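Local coordinates for nuclear import protein MOG1 (Saccharomyces cerevisiae, PDB 1JHS) that binds the Ran GTPase Gsp1 and takes part in nuclear protein import and poly(A)+ mRNA export, at residues M1-V6 against V16-F21. The protein carries 1 engineered substitution. Residues are numbered along the deposited sequence; the frame is centred on the assembly and turned at random.
Sequences MNNKEV and VVPPGF
K4 and V17 form a hydrogen-bonded pair of an antiparallel hairpin, joined by two fairly straight bonds: K4 N to V17 O at 2.8 Å (166° at the hydrogen) and V17 N to K4 O at 3.0 Å (158°). K4 O also receives a CA-H...O contact from V16 CA at 3.2 Å, where V16 and E5 make the adjoining non-hydrogen-bonded pair. P19 has no N-H to donate to N2 O, and its ring carbon CD stands there instead, 3.4 Å from N2 O.

Among the apolar contacts, V6 and V17 cross at about a right angle, methyl against methyl, with V6 CG1 3.6 Å from V17 CG2. Their beta-branched side chains suit extended backbone. V16, on the other face with E5, sets CG2 3.8 Å from N3 CB. On V17's face, K4 CG sits between its own backbone N and carbonyl carbon (chi1 55°), and the chain then runs extended until CE passes P19 CA at 4.1 Å; the charged NZ suits an exposed site.

N3 lies side by side with P18, both pointing the same way. P18 opens a type II turn; P19 fits its second position, where proline is common, and G20 the third, with the positive phi that glycine readily adopts. P18 CD lies over the centre of the F21 ring.

Strand 4-8 is an outer strand of a small three-stranded sheet, with 13-17 between it and 180-181. N3, V16 and P18 rest on helix 163-178, V6 and V17 reach Y37 of strand 34-39, and the turn leads into strand 21-23 at the edge of the large sheet.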
ATOM      1  N   MET A   1       8.351   2.056 -15.008  1.00 23.28           N
ATOM      2  CA  MET A   1       8.866   2.836 -13.847  1.00 23.84           C
ATOM      3  C   MET A   1      10.360   2.588 -13.668  1.00 23.91           C
ATOM      4  O   MET A   1      10.958   1.787 -14.392  1.00 24.07           O
ATOM      5  CB  MET A   1       8.100   2.438 -12.575  1.00 23.98           C
ATOM      6  CG  MET A   1       6.598   2.604 -12.712  1.00 23.98           C
ATOM      7  SD  MET A   1       5.684   2.189 -11.199  1.00 23.02           S
ATOM      8  CE  MET A   1       5.473   3.837 -10.486  1.00 23.57           C
ATOM      9  N   ASN A   2      10.967   3.286 -12.714  1.00 23.81           N
ATOM     10  CA  ASN A   2      12.396   3.126 -12.468  1.00 23.60           C
ATOM     11  C   ASN A   2      12.610   3.018 -10.960  1.00 23.12           C
ATOM     12  O   ASN A   2      13.416   3.737 -10.376  1.00 22.35           O
ATOM     13  CB  ASN A   2      13.160   4.318 -13.066  1.00 24.42           C
ATOM     14  CG  ASN A   2      14.670   4.152 -12.990  1.00 24.95           C
ATOM     15  OD1 ASN A   2      15.184   3.048 -13.052  1.00 24.86           O
ATOM     16  ND2 ASN A   2      15.382   5.264 -12.863  1.00 25.50           N
ATOM     17  N   ASN A   3      11.858   2.106 -10.347  1.00 22.75           N
ATOM     18  CA  ASN A   3      11.922   1.869  -8.907  1.00 22.63           C
ATOM     19  C   ASN A   3      13.275   1.265  -8.544  1.00 22.85           C
ATOM     20  O   ASN A   3      13.870   0.534  -9.343  1.00 22.73           O
ATOM     21  CB  ASN A   3      10.778   0.937  -8.506  1.00 22.33           C
ATOM     22  CG  ASN A   3       9.406   1.544  -8.812  1.00 22.35           C
ATOM     23  OD1 ASN A   3       8.495   0.861  -9.293  1.00 21.99           O
ATOM     24  ND2 ASN A   3       9.263   2.831  -8.537  1.00 21.34           N
ATOM     25  N   LYS A   4      13.770   1.575  -7.353  1.00 22.75           N
ATOM     26  CA  LYS A   4      15.067   1.053  -6.942  1.00 23.23           C
ATOM     27  C   LYS A   4      14.997   0.164  -5.705  1.00 22.47           C
ATOM     28  O   LYS A   4      14.150   0.342  -4.842  1.00 21.77           O
ATOM     29  CB  LYS A   4      16.015   2.211  -6.694  1.00 24.78           C
ATOM     30  CG  LYS A   4      15.454   3.192  -5.698  1.00 26.79           C
ATOM     31  CD  LYS A   4      16.387   4.360  -5.487  1.00 28.57           C
ATOM     32  CE  LYS A   4      15.842   5.215  -4.380  1.00 28.67           C
ATOM     33  NZ  LYS A   4      16.767   6.341  -4.085  1.00 29.78           N
ATOM     34  N   GLU A   5      15.916  -0.787  -5.625  1.00 21.92           N
ATOM     35  CA  GLU A   5      15.953  -1.712  -4.506  1.00 21.37           C
ATOM     36  C   GLU A   5      16.265  -1.037  -3.184  1.00 20.59           C
ATOM     37  O   GLU A   5      17.088  -0.125  -3.108  1.00 20.27           O
ATOM     38  CB  GLU A   5      16.977  -2.823  -4.769  1.00 22.52           C
ATOM     39  CG  GLU A   5      17.124  -3.790  -3.611  1.00 24.22           C
ATOM     40  CD  GLU A   5      17.978  -5.005  -3.938  1.00 25.16           C
ATOM     41  OE1 GLU A   5      18.669  -5.488  -3.028  1.00 26.25           O
ATOM     42  OE2 GLU A   5      17.955  -5.486  -5.093  1.00 26.33           O
ATOM     43  N   VAL A   6      15.583  -1.470  -2.135  1.00 19.26           N
ATOM     44  CA  VAL A   6      15.832  -0.921  -0.807  1.00 18.53           C
ATOM     45  C   VAL A   6      15.902  -2.068   0.161  1.00 18.38           C
ATOM     46  O   VAL A   6      15.322  -3.132  -0.084  1.00 17.88           O
ATOM     47  CB  VAL A   6      14.702   0.030  -0.300  1.00 18.13           C
ATOM     48  CG1 VAL A   6      14.743   1.359  -1.029  1.00 18.24           C
ATOM     49  CG2 VAL A   6      13.355  -0.637  -0.455  1.00 17.91           C
ATOM     50  N   VAL A  16      11.264  -2.760  -3.609  1.00 11.07           N
ATOM     51  CA  VAL A  16      11.680  -1.549  -4.323  1.00 10.62           C
ATOM     52  C   VAL A  16      10.760  -0.401  -3.979  1.00 10.60           C
ATOM     53  O   VAL A  16       9.633  -0.632  -3.544  1.00  9.95           O
ATOM     54  CB  VAL A  16      11.630  -1.754  -5.854  1.00 10.68           C
ATOM     55  CG1 VAL A  16      12.563  -2.883  -6.261  1.00 10.25           C
ATOM     56  CG2 VAL A  16      10.179  -2.082  -6.302  1.00 10.55           C
ATOM     57  N   VAL A  17      11.270   0.830  -4.128  1.00 10.83           N
ATOM     58  CA  VAL A  17      10.469   2.037  -3.943  1.00 11.81           C
ATOM     59  C   VAL A  17      10.886   3.045  -5.030  1.00 11.52           C
ATOM     60  O   VAL A  17      11.985   2.947  -5.612  1.00 12.00           O
ATOM     61  CB  VAL A  17      10.606   2.694  -2.516  1.00 12.05           C
ATOM     62  CG1 VAL A  17      10.291   1.660  -1.421  1.00 11.94           C
ATOM     63  CG2 VAL A  17      11.978   3.313  -2.336  1.00 12.19           C
ATOM     64  N   PRO A  18      10.013   4.017  -5.344  1.00 11.10           N
ATOM     65  CA  PRO A  18      10.373   4.992  -6.382  1.00 11.98           C
ATOM     66  C   PRO A  18      11.472   5.955  -5.978  1.00 11.68           C
ATOM     67  O   PRO A  18      11.693   6.207  -4.797  1.00 11.20           O
ATOM     68  CB  PRO A  18       9.074   5.778  -6.613  1.00 11.52           C
ATOM     69  CG  PRO A  18       7.985   4.856  -6.107  1.00 11.39           C
ATOM     70  CD  PRO A  18       8.644   4.244  -4.872  1.00 11.40           C
ATOM     71  N   PRO A  19      12.169   6.524  -6.975  1.00 11.36           N
ATOM     72  CA  PRO A  19      13.218   7.481  -6.623  1.00 12.09           C
ATOM     73  C   PRO A  19      12.555   8.716  -5.982  1.00 11.96           C
ATOM     74  O   PRO A  19      11.392   9.034  -6.262  1.00 11.62           O
ATOM     75  CB  PRO A  19      13.884   7.787  -7.969  1.00 11.78           C
ATOM     76  CG  PRO A  19      12.826   7.429  -9.015  1.00 12.08           C
ATOM     77  CD  PRO A  19      12.189   6.197  -8.417  1.00 11.74           C
ATOM     78  N   GLY A  20      13.273   9.376  -5.087  1.00 12.28           N
ATOM     79  CA  GLY A  20      12.716  10.553  -4.441  1.00 13.04           C
ATOM     80  C   GLY A  20      11.910  10.239  -3.192  1.00 13.45           C
ATOM     81  O   GLY A  20      11.386  11.162  -2.548  1.00 13.40           O
ATOM     82  N   PHE A  21      11.787   8.953  -2.857  1.00 13.49           N
ATOM     83  CA  PHE A  21      11.042   8.546  -1.665  1.00 14.07           C
ATOM     84  C   PHE A  21      12.065   8.317  -0.560  1.00 15.04           C
ATOM     85  O   PHE A  21      13.049   7.608  -0.764  1.00 15.75           O
ATOM     86  CB  PHE A  21      10.253   7.253  -1.913  1.00 13.12           C
ATOM     87  CG  PHE A  21       8.909   7.473  -2.542  1.00 12.51           C
ATOM     88  CD1 PHE A  21       8.800   8.022  -3.818  1.00 12.01           C
ATOM     89  CD2 PHE A  21       7.734   7.118  -1.859  1.00 12.24           C
ATOM     90  CE1 PHE A  21       7.548   8.218  -4.410  1.00 11.48           C
ATOM     91  CE2 PHE A  21       6.482   7.312  -2.447  1.00 11.84           C
ATOM     92  CZ  PHE A  21       6.392   7.867  -3.733  1.00 11.61           C
TER